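PDB 6FTF: protein kinase A regulatory subunit, putative from Trypanosoma cruzi, which probably holds back the kinase's catalytic subunit until nucleoside analogues, rather than cyclic AMP, occupy its two cyclic nucleotide-binding domains. Local coordinates for residues A[63-68]-A[130-135]; A[43-48]-A[81-86]; A[179-184]-A[257-262]. One frame throughout, in Å; residues are numbered along the deposited sequence.

Contact 1: A[63-68]-A[130-135]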
loop_
_atom_site.group_PDB
_atom_site.type_symbol
_atom_site.label_atom_id
_atom_site.label_comp_id
_atom_site.label_asym_id
_atom_site.label_seq_id
_atom_site.Cartn_x
_atom_site.Cartn_y
_atom_site.Cartn_z
ATOM N N ARG A 63 -4.425 -8.290 21.824
ATOM C CA ARG A 63 -4.818 -6.890 21.900
ATOM C C ARG A 63 -4.107 -6.170 23.032
ATOM O O ARG A 63 -3.953 -6.720 24.125
ATOM C CB ARG A 63 -6.324 -6.775 22.096
ATOM C CG ARG A 63 -6.842 -5.331 22.068
ATOM C CD ARG A 63 -8.345 -5.332 21.848
ATOM N NE ARG A 63 -9.012 -6.073 22.910
ATOM C CZ ARG A 63 -10.159 -6.718 22.800
ATOM N NH1 ARG A 63 -10.632 -7.348 23.862
ATOM N NH2 ARG A 63 -10.824 -6.747 21.665
ATOM N N ALA A 64 -3.724 -4.927 22.784
ATOM C CA ALA A 64 -3.150 -4.062 23.805
ATOM C C ALA A 64 -3.771 -2.681 23.699
ATOM O O ALA A 64 -4.178 -2.261 22.615
ATOM C CB ALA A 64 -1.636 -3.949 23.629
ATOM N N THR A 65 -3.849 -1.973 24.824
ATOM C CA THR A 65 -4.364 -0.617 24.802
ATOM C C THR A 65 -3.408 0.300 25.536
ATOM O O THR A 65 -2.664 -0.121 26.425
ATOM C CB THR A 65 -5.755 -0.496 25.425
ATOM O OG1 THR A 65 -5.680 -0.764 26.827
ATOM C CG2 THR A 65 -6.718 -1.436 24.756
ATOM N N PHE A 66 -3.484 1.570 25.165
ATOM C CA PHE A 66 -2.620 2.619 25.665
ATOM C C PHE A 66 -3.442 3.891 25.810
ATOM O O PHE A 66 -4.521 4.037 25.230
ATOM C CB PHE A 66 -1.464 2.893 24.697
ATOM C CG PHE A 66 -0.595 1.700 24.445
ATOM C CD1 PHE A 66 -0.881 0.813 23.407
ATOM C CD2 PHE A 66 0.508 1.458 25.238
ATOM C CE1 PHE A 66 -0.086 -0.292 23.185
ATOM C CE2 PHE A 66 1.315 0.348 25.015
ATOM C CZ PHE A 66 1.012 -0.525 23.984
ATOM N N LYS A 67 -2.910 4.822 26.604
ATOM C CA LYS A 67 -3.530 6.120 26.836
ATOM C C LYS A 67 -2.625 7.236 26.342
ATOM O O LYS A 67 -1.426 7.043 26.153
ATOM C CB LYS A 67 -3.798 6.345 28.329
ATOM C CG LYS A 67 -4.705 5.310 28.940
ATOM C CD LYS A 67 -6.082 5.341 28.297
ATOM C CE LYS A 67 -7.058 4.388 28.966
ATOM N NZ LYS A 67 -7.326 4.747 30.391
ATOM N N HIS A 68 -3.214 8.425 26.195
ATOM C CA HIS A 68 -2.462 9.622 25.844
ATOM C C HIS A 68 -1.176 9.703 26.653
ATOM O O HIS A 68 -1.189 9.543 27.879
ATOM C CB HIS A 68 -3.321 10.855 26.129
ATOM C CG HIS A 68 -2.686 12.134 25.689
ATOM N ND1 HIS A 68 -1.954 12.940 26.535
ATOM C CD2 HIS A 68 -2.652 12.733 24.475
ATOM C CE1 HIS A 68 -1.503 13.983 25.862
ATOM N NE2 HIS A 68 -1.918 13.885 24.612
ATOM N N GLU A 130 -6.988 7.514 23.720
ATOM C CA GLU A 130 -6.680 6.092 23.819
ATOM C C GLU A 130 -6.123 5.616 22.487
ATOM O O GLU A 130 -6.305 6.254 21.453
ATOM C CB GLU A 130 -7.918 5.239 24.161
ATOM C CG GLU A 130 -8.669 5.663 25.398
ATOM C CD GLU A 130 -9.755 6.688 25.124
ATOM O OE1 GLU A 130 -10.174 6.856 23.955
ATOM O OE2 GLU A 130 -10.202 7.325 26.102
ATOM N N LEU A 131 -5.471 4.461 22.525
ATOM C CA LEU A 131 -5.050 3.760 21.326
ATOM C C LEU A 131 -5.220 2.272 21.579
ATOM O O LEU A 131 -4.870 1.763 22.653
ATOM C CB LEU A 131 -3.612 4.128 20.957
ATOM C CG LEU A 131 -3.050 3.500 19.690
ATOM C CD1 LEU A 131 -2.002 4.430 19.055
ATOM C CD2 LEU A 131 -2.422 2.129 19.958
ATOM N N ILE A 132 -5.804 1.581 20.606
ATOM C CA ILE A 132 -6.003 0.141 20.654
ATOM C C ILE A 132 -5.184 -0.463 19.531
ATOM O O ILE A 132 -5.279 -0.011 18.385
ATOM C CB ILE A 132 -7.487 -0.227 20.472
ATOM C CG1 ILE A 132 -8.347 0.401 21.564
ATOM C CG2 ILE A 132 -7.679 -1.743 20.439
ATOM C CD1 ILE A 132 -9.814 0.488 21.226
ATOM N N ALA A 133 -4.407 -1.494 19.842
ATOM C CA ALA A 133 -3.560 -2.141 18.854
ATOM C C ALA A 133 -3.667 -3.654 18.961
ATOM O O ALA A 133 -4.005 -4.209 20.008
ATOM C CB ALA A 133 -2.103 -1.744 19.040
ATOM N N TRP A 134 -3.320 -4.315 17.857
ATOM C CA TRP A 134 -3.140 -5.757 17.808
ATOM C C TRP A 134 -1.649 -6.035 17.640
ATOM O O TRP A 134 -0.979 -5.396 16.818
ATOM C CB TRP A 134 -3.975 -6.371 16.682
ATOM C CG TRP A 134 -5.435 -6.260 16.980
ATOM C CD1 TRP A 134 -6.279 -5.238 16.601
ATOM C CD2 TRP A 134 -6.224 -7.145 17.784
ATOM N NE1 TRP A 134 -7.537 -5.462 17.102
ATOM C CE2 TRP A 134 -7.529 -6.622 17.827
ATOM C CE3 TRP A 134 -5.962 -8.341 18.449
ATOM C CZ2 TRP A 134 -8.562 -7.257 18.511
ATOM C CZ3 TRP A 134 -6.987 -8.966 19.125
ATOM C CH2 TRP A 134 -8.271 -8.420 19.158
ATOM N N VAL A 135 -1.134 -6.970 18.422
ATOM C CA VAL A 135 0.303 -7.127 18.620
ATOM C C VAL A 135 0.751 -8.509 18.180
ATOM O O VAL A 135 0.173 -9.521 18.587
ATOM C CB VAL A 135 0.684 -6.879 20.087
ATOM C CG1 VAL A 135 2.214 -6.801 20.246
ATOM C CG2 VAL A 135 -0.011 -5.628 20.611
#

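Contact 2: A[43-48]-A[81-86]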
loop_
_atom_site.group_PDB
_atom_site.type_symbol
_atom_site.label_atom_id
_atom_site.label_comp_id
_atom_site.label_asym_id
_atom_site.label_seq_id
_atom_site.Cartn_x
_atom_site.Cartn_y
_atom_site.Cartn_z
ATOM N N ASN A 43 -2.737 -3.120 5.222
ATOM C CA ASN A 43 -1.431 -2.678 5.686
ATOM C C ASN A 43 -0.344 -3.306 4.829
ATOM O O ASN A 43 -0.317 -4.524 4.640
ATOM C CB ASN A 43 -1.236 -3.049 7.158
ATOM C CG ASN A 43 0.071 -2.538 7.702
ATOM O OD1 ASN A 43 1.137 -3.021 7.330
ATOM N ND2 ASN A 43 0.011 -1.562 8.599
ATOM N N VAL A 44 0.563 -2.475 4.327
ATOM C CA VAL A 44 1.518 -2.922 3.320
ATOM C C VAL A 44 2.450 -4.031 3.791
ATOM O O VAL A 44 3.025 -4.729 2.944
ATOM C CB VAL A 44 2.352 -1.758 2.757
ATOM C CG1 VAL A 44 1.457 -0.679 2.196
ATOM C CG2 VAL A 44 3.328 -1.226 3.807
ATOM N N LEU A 45 2.650 -4.211 5.095
ATOM C CA LEU A 45 3.564 -5.250 5.562
ATOM C C LEU A 45 3.061 -6.649 5.264
ATOM O O LEU A 45 3.852 -7.595 5.323
ATOM C CB LEU A 45 3.773 -5.130 7.069
ATOM C CG LEU A 45 4.490 -3.870 7.533
ATOM C CD1 LEU A 45 4.410 -3.728 9.039
ATOM C CD2 LEU A 45 5.943 -3.854 7.076
ATOM N N PHE A 46 1.778 -6.802 4.950
ATOM C CA PHE A 46 1.157 -8.105 4.728
ATOM C C PHE A 46 0.708 -8.291 3.285
ATOM O O PHE A 46 -0.030 -9.232 2.988
ATOM C CB PHE A 46 -0.012 -8.284 5.701
ATOM C CG PHE A 46 0.356 -7.974 7.126
ATOM C CD1 PHE A 46 0.902 -8.931 7.957
ATOM C CD2 PHE A 46 0.204 -6.700 7.609
ATOM C CE1 PHE A 46 1.260 -8.613 9.254
ATOM C CE2 PHE A 46 0.561 -6.374 8.904
ATOM C CZ PHE A 46 1.092 -7.325 9.718
ATOM N N SER A 47 1.192 -7.440 2.379
ATOM C CA SER A 47 0.640 -7.316 1.036
ATOM C C SER A 47 0.608 -8.630 0.271
ATOM O O SER A 47 -0.311 -8.847 -0.531
ATOM C CB SER A 47 1.453 -6.321 0.211
ATOM O OG SER A 47 1.355 -5.023 0.737
ATOM N N PHE A 48 1.637 -9.459 0.403
ATOM C CA PHE A 48 1.764 -10.646 -0.433
ATOM C C PHE A 48 1.471 -11.944 0.314
ATOM O O PHE A 48 1.766 -13.025 -0.194
ATOM C CB PHE A 48 3.091 -10.612 -1.214
ATOM C CG PHE A 48 3.148 -9.437 -2.161
ATOM C CD1 PHE A 48 2.461 -9.481 -3.372
ATOM C CD2 PHE A 48 3.767 -8.246 -1.795
ATOM C CE1 PHE A 48 2.423 -8.391 -4.208
ATOM C CE2 PHE A 48 3.741 -7.152 -2.629
ATOM C CZ PHE A 48 3.069 -7.216 -3.845
ATOM N N ASN A 81 10.534 -5.767 20.454
ATOM C CA ASN A 81 10.553 -6.918 19.557
ATOM C C ASN A 81 9.145 -7.375 19.205
ATOM O O ASN A 81 8.910 -8.556 18.973
ATOM C CB ASN A 81 11.340 -8.085 20.155
ATOM C CG ASN A 81 12.680 -7.657 20.709
ATOM O OD1 ASN A 81 13.493 -7.074 19.995
ATOM N ND2 ASN A 81 12.906 -7.925 21.992
ATOM N N LYS A 82 8.205 -6.438 19.160
ATOM C CA LYS A 82 6.816 -6.716 18.827
ATOM C C LYS A 82 6.375 -5.768 17.723
ATOM O O LYS A 82 6.909 -4.661 17.592
ATOM C CB LYS A 82 5.929 -6.518 20.051
ATOM C CG LYS A 82 6.165 -7.564 21.129
ATOM C CD LYS A 82 5.396 -7.252 22.409
ATOM C CE LYS A 82 6.094 -6.213 23.253
ATOM N NZ LYS A 82 7.260 -6.808 23.979
ATOM N N LEU A 83 5.407 -6.214 16.930
ATOM C CA LEU A 83 4.798 -5.416 15.871
ATOM C C LEU A 83 3.391 -5.036 16.314
ATOM O O LEU A 83 2.607 -5.905 16.692
ATOM C CB LEU A 83 4.720 -6.234 14.593
ATOM C CG LEU A 83 4.110 -5.538 13.377
ATOM C CD1 LEU A 83 4.985 -4.413 12.886
ATOM C CD2 LEU A 83 3.880 -6.562 12.259
ATOM N N TYR A 84 3.070 -3.755 16.275
ATOM C CA TYR A 84 1.763 -3.254 16.683
ATOM C C TYR A 84 1.044 -2.739 15.449
ATOM O O TYR A 84 1.599 -1.921 14.715
ATOM C CB TYR A 84 1.912 -2.075 17.648
ATOM C CG TYR A 84 2.539 -2.437 18.952
ATOM C CD1 TYR A 84 3.899 -2.611 19.070
ATOM C CD2 TYR A 84 1.750 -2.655 20.074
ATOM C CE1 TYR A 84 4.462 -2.965 20.295
ATOM C CE2 TYR A 84 2.284 -3.010 21.276
ATOM C CZ TYR A 84 3.632 -3.176 21.380
ATOM O OH TYR A 84 4.146 -3.543 22.610
ATOM N N ILE A 85 -0.170 -3.212 15.206
ATOM C CA ILE A 85 -1.031 -2.697 14.146
ATOM C C ILE A 85 -2.159 -1.940 14.840
ATOM O O ILE A 85 -2.858 -2.486 15.706
ATOM C CB ILE A 85 -1.579 -3.814 13.242
ATOM C CG1 ILE A 85 -0.445 -4.695 12.693
ATOM C CG2 ILE A 85 -2.384 -3.189 12.082
ATOM C CD1 ILE A 85 0.613 -3.956 11.891
ATOM N N ILE A 86 -2.312 -0.674 14.511
ATOM C CA ILE A 86 -3.237 0.200 15.225
ATOM C C ILE A 86 -4.663 -0.022 14.737
ATOM O O ILE A 86 -4.969 0.153 13.552
ATOM C CB ILE A 86 -2.818 1.663 15.044
ATOM C CG1 ILE A 86 -1.429 1.898 15.631
ATOM C CG2 ILE A 86 -3.843 2.580 15.678
ATOM C CD1 ILE A 86 -0.830 3.232 15.254
#

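Contact 3: A[179-184]-A[257-262]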
loop_
_atom_site.group_PDB
_atom_site.type_symbol
_atom_site.label_atom_id
_atom_site.label_comp_id
_atom_site.label_asym_id
_atom_site.label_seq_id
_atom_site.Cartn_x
_atom_site.Cartn_y
_atom_site.Cartn_z
ATOM N N ASP A 179 6.858 -1.841 -0.407
ATOM C CA ASP A 179 6.346 -3.029 0.280
ATOM C C ASP A 179 5.112 -3.607 -0.405
ATOM O O ASP A 179 4.826 -4.792 -0.246
ATOM C CB ASP A 179 5.952 -2.665 1.720
ATOM C CG ASP A 179 7.126 -2.513 2.672
ATOM O OD1 ASP A 179 8.149 -3.216 2.503
ATOM O OD2 ASP A 179 7.004 -1.695 3.618
ATOM N N ALA A 180 4.347 -2.782 -1.110
ATOM C CA ALA A 180 3.075 -3.169 -1.715
ATOM C C ALA A 180 3.168 -3.364 -3.224
ATOM O O ALA A 180 2.143 -3.647 -3.857
ATOM C CB ALA A 180 1.993 -2.136 -1.382
ATOM N N LEU A 181 4.353 -3.253 -3.826
ATOM C CA LEU A 181 4.487 -3.334 -5.276
ATOM C C LEU A 181 4.910 -4.721 -5.729
ATOM O O LEU A 181 5.687 -5.414 -5.068
ATOM C CB LEU A 181 5.516 -2.328 -5.792
ATOM C CG LEU A 181 5.160 -0.857 -5.633
ATOM C CD1 LEU A 181 6.329 0.000 -6.075
ATOM C CD2 LEU A 181 3.924 -0.490 -6.405
ATOM N N SER A 182 4.404 -5.098 -6.897
ATOM C CA SER A 182 4.909 -6.223 -7.661
ATOM C C SER A 182 5.108 -5.751 -9.088
ATOM O O SER A 182 4.765 -4.624 -9.428
ATOM C CB SER A 182 3.968 -7.435 -7.590
ATOM O OG SER A 182 2.725 -7.142 -8.193
ATOM N N SER A 183 5.723 -6.579 -9.908
ATOM C CA SER A 183 6.034 -6.186 -11.277
ATOM C C SER A 183 5.193 -6.985 -12.268
ATOM O O SER A 183 4.874 -8.151 -12.037
ATOM C CB SER A 183 7.517 -6.388 -11.582
ATOM O OG SER A 183 8.301 -5.526 -10.764
ATOM N N GLU A 184 4.845 -6.357 -13.386
ATOM C CA GLU A 184 4.162 -7.056 -14.463
ATOM C C GLU A 184 4.632 -6.452 -15.769
ATOM O O GLU A 184 4.740 -5.226 -15.887
ATOM C CB GLU A 184 2.644 -6.938 -14.332
ATOM C CG GLU A 184 1.937 -7.801 -15.361
ATOM C CD GLU A 184 0.446 -7.934 -15.140
ATOM O OE1 GLU A 184 -0.175 -8.745 -15.866
ATOM O OE2 GLU A 184 -0.117 -7.241 -14.269
ATOM N N ALA A 257 5.386 -1.389 -12.329
ATOM C CA ALA A 257 5.191 -1.709 -10.925
ATOM C C ALA A 257 3.712 -1.522 -10.640
ATOM O O ALA A 257 3.117 -0.539 -11.080
ATOM C CB ALA A 257 6.018 -0.800 -10.015
ATOM N N LYS A 258 3.128 -2.461 -9.915
ATOM C CA LYS A 258 1.686 -2.628 -9.774
ATOM C C LYS A 258 1.314 -2.548 -8.296
ATOM O O LYS A 258 1.928 -3.228 -7.461
ATOM C CB LYS A 258 1.385 -4.033 -10.343
ATOM C CG LYS A 258 -0.029 -4.540 -10.374
ATOM C CD LYS A 258 -0.054 -5.890 -11.078
ATOM C CE LYS A 258 -1.477 -6.416 -11.232
ATOM N NZ LYS A 258 -1.507 -7.716 -11.932
ATOM N N LEU A 259 0.295 -1.747 -7.980
ATOM C CA LEU A 259 -0.207 -1.537 -6.630
ATOM C C LEU A 259 -1.699 -1.858 -6.575
ATOM O O LEU A 259 -2.474 -1.362 -7.397
ATOM C CB LEU A 259 -0.020 -0.065 -6.297
ATOM C CG LEU A 259 -0.534 0.380 -4.945
ATOM C CD1 LEU A 259 0.308 -0.183 -3.809
ATOM C CD2 LEU A 259 -0.575 1.896 -4.854
ATOM N N ASN A 260 -2.110 -2.658 -5.603
ATOM C CA ASN A 260 -3.528 -2.937 -5.435
ATOM C C ASN A 260 -4.255 -1.800 -4.726
ATOM O O ASN A 260 -3.726 -1.154 -3.824
ATOM C CB ASN A 260 -3.724 -4.244 -4.670
ATOM C CG ASN A 260 -5.157 -4.736 -4.735
ATOM O OD1 ASN A 260 -5.977 -4.447 -3.864
ATOM N ND2 ASN A 260 -5.486 -5.423 -5.806
ATOM N N ARG A 261 -5.520 -1.622 -5.107
ATOM C CA ARG A 261 -6.362 -0.583 -4.532
ATOM C C ARG A 261 -6.431 -0.659 -3.015
ATOM O O ARG A 261 -6.548 0.373 -2.366
ATOM C CB ARG A 261 -7.761 -0.673 -5.146
ATOM C CG ARG A 261 -8.650 0.493 -4.866
ATOM C CD ARG A 261 -9.928 0.347 -5.654
ATOM N NE ARG A 261 -10.820 1.467 -5.442
ATOM C CZ ARG A 261 -12.021 1.568 -6.017
ATOM N NH1 ARG A 261 -12.458 0.621 -6.836
ATOM N NH2 ARG A 261 -12.788 2.613 -5.756
ATOM N N ARG A 262 -6.362 -1.858 -2.437
ATOM C CA ARG A 262 -6.471 -1.962 -0.982
ATOM C C ARG A 262 -5.318 -1.284 -0.256
ATOM O O ARG A 262 -5.458 -0.971 0.931
ATOM C CB ARG A 262 -6.600 -3.421 -0.538
ATOM C CG ARG A 262 -5.403 -4.296 -0.817
ATOM C CD ARG A 262 -5.773 -5.796 -0.816
ATOM N NE ARG A 262 -4.713 -6.697 -1.313
ATOM C CZ ARG A 262 -3.909 -7.434 -0.546
ATOM N NH1 ARG A 262 -3.993 -7.388 0.779
ATOM N NH2 ARG A 262 -3.004 -8.224 -1.099
HETATM O O HOH W 1 -0.520 -3.961 -3.566
HETATM O O HOH W 2 0.991 -5.823 -6.638
#

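Contact 1: A[63-68]-A[130-135]
Strands 63-67 and 130-135 are antiparallel neighbours in the first cyclic nucleotide-binding domain, where Arg63 faces Trp134 and Phe66 faces Leu131. The two axes run at 163° and approach to 4.6 Å. Ala64-Ala133 and Phe66-Leu131 are hydrogen-bonded pairs. In the first, Ala64 N to Ala133 O and Ala133 N to Ala64 O both measure 2.9 Å; in the second the bonds bend more, and Leu131 N meets Phe66 O from above the carbonyl plane.

On the face bearing Arg63, Thr65 and Lys67, Arg63 CB lies over the six-membered ring of Trp134, 3.9 Å from its centroid and 16° off the normal, a CH-pi contact. With CG anti to the backbone N (chi1 -175°), the arginine chain runs on beside the indole and brings CD to 3.9 Å from Ile132 CG2. The indole NE1 bonds to Gln87. On the other face Phe66 CD1 rests 4.0 Å from Leu131 CD2, and Ala64 CB meets Val135 CG2.

Lys67 and Glu130 touch through methylenes, their charged ends 5.8 Å apart between NZ and OE2. Cohesion therefore comes from backbone bonds and carbon contacts, with charge attraction probably minor.

Contact 2: A[43-48]-A[81-86]
Leu83 and Ile85 of strand 82-86 meet Leu45 and Phe46 of the turn that follows helix 30-42, and the contact across the segments is carbon against carbon without a hydrogen bond. The Phe46 ring is touched by two side chains. In the conformer described, one of two for Ile85, Ile85 CD1 lies at the edge, near the ring plane, 3.8 Å from Phe46 CE2, while Leu83 CD2 comes in obliquely to 3.8 Å from Phe46 CZ. The other branch of the same leucine goes elsewhere: Leu83 CD1 meets Leu45 CD1 tip to tip at 3.9 Å. Leu83 thus divides its two methyls between neighbouring residues of the turn, and its side chain is about 7 Å from bound 7-cyano-7-deazainosine.

Within the turn, Leu45 CB lies 3.8 Å above one face of the Phe46 ring, and Asn43 CB is at its edge. The amide of Asn43 is held at both ends, which probably helps to fix the turn: OD1 accepts from Leu45 N at 2.9 Å, with an N-H...O angle of 162°, while ND2 donates to the carbonyl of Gly106. Phe46 N bonds to Asn43 O at 3.1 Å, and Ser47 OG adds a bond to Val44 O at 2.8 Å.

Farther out, Ala108 of the adjoining strand touches Asn43, Leu45 and Ile85. The arrangement is an Asx turn leading into a short 3-10 segment, which seats the polypeptide leaving helix 30-42 against the sheet of the first cyclic nucleotide-binding domain.

Contact 3: A[179-184]-A[257-262]
Glu184 and Lys258 both place CG anti to the backbone N (chi1 -173° for Glu184); with both chains extended beyond it, they cross at a slant and their charged ends meet. They join antiparallel strands 181-184 and 257-260 of the second cyclic nucleotide-binding domain. In the conformer described, one of two for Lys258, NZ donates to Glu184 OE2 at 2.8 Å in a salt bridge, arriving from above the carboxylate plane, 38° out of it. Lys258 also makes a cation-pi contact with Trp201, so its charge has a second partner.

The short strand axes run at 130°, well short of exactly antiparallel. Ser182 and Lys258 form the hydrogen-bonded pair: Lys258 N reaches Ser182 O at 2.8 Å, whereas Ser182 N to Lys258 O is longer, 3.2 Å. On the opposite face from these two side chains, Leu181 touches with both methyls, CD1 against Ala257 CB and CD2 against Leu259 CB. Tyr156 and Leu160 of helix 149-160 pack on Leu181. Next to it, Ala180 CB presses against Leu259 CD1 at 3.5 Å, and Cys267 touches both residues.

Where the strands part, water takes over the pairing. One water donates to Ala180 O and accepts from Asn260 N, replacing a direct backbone bond; beyond it Asn260 OD1 accepts from Arg262 N, an Asx turn at the strand's end. The other water donates to Lys258 O, which already accepts from Ser182 N, and lies 2.7 Å from Ser182 OG, joining that hydroxyl to the same carbonyl.

Overall arrangement
Contacts 1 and 2 share the sheet of the first cyclic nucleotide-binding domain: strands 130-137 and 82-86 are neighbours in it, the contact centres lie about 15 Å apart, and their segments alternate along the chain. Contact 3 comes later, in the second domain, where strands 181-186 and 254-260 occupy the positions that 62-67 and 130-137 hold in the first. It lies about 30 Å from contact 1, centre to centre, with nearest atoms about 16 Å apart. Contact 2 bridges this gap: about 17 Å between centres from contact 3, its turn 43-48 packs on 179-182, Phe48 CZ lying 3.4 Å from Leu181 O. One turn therefore touches both ligand-binding domains.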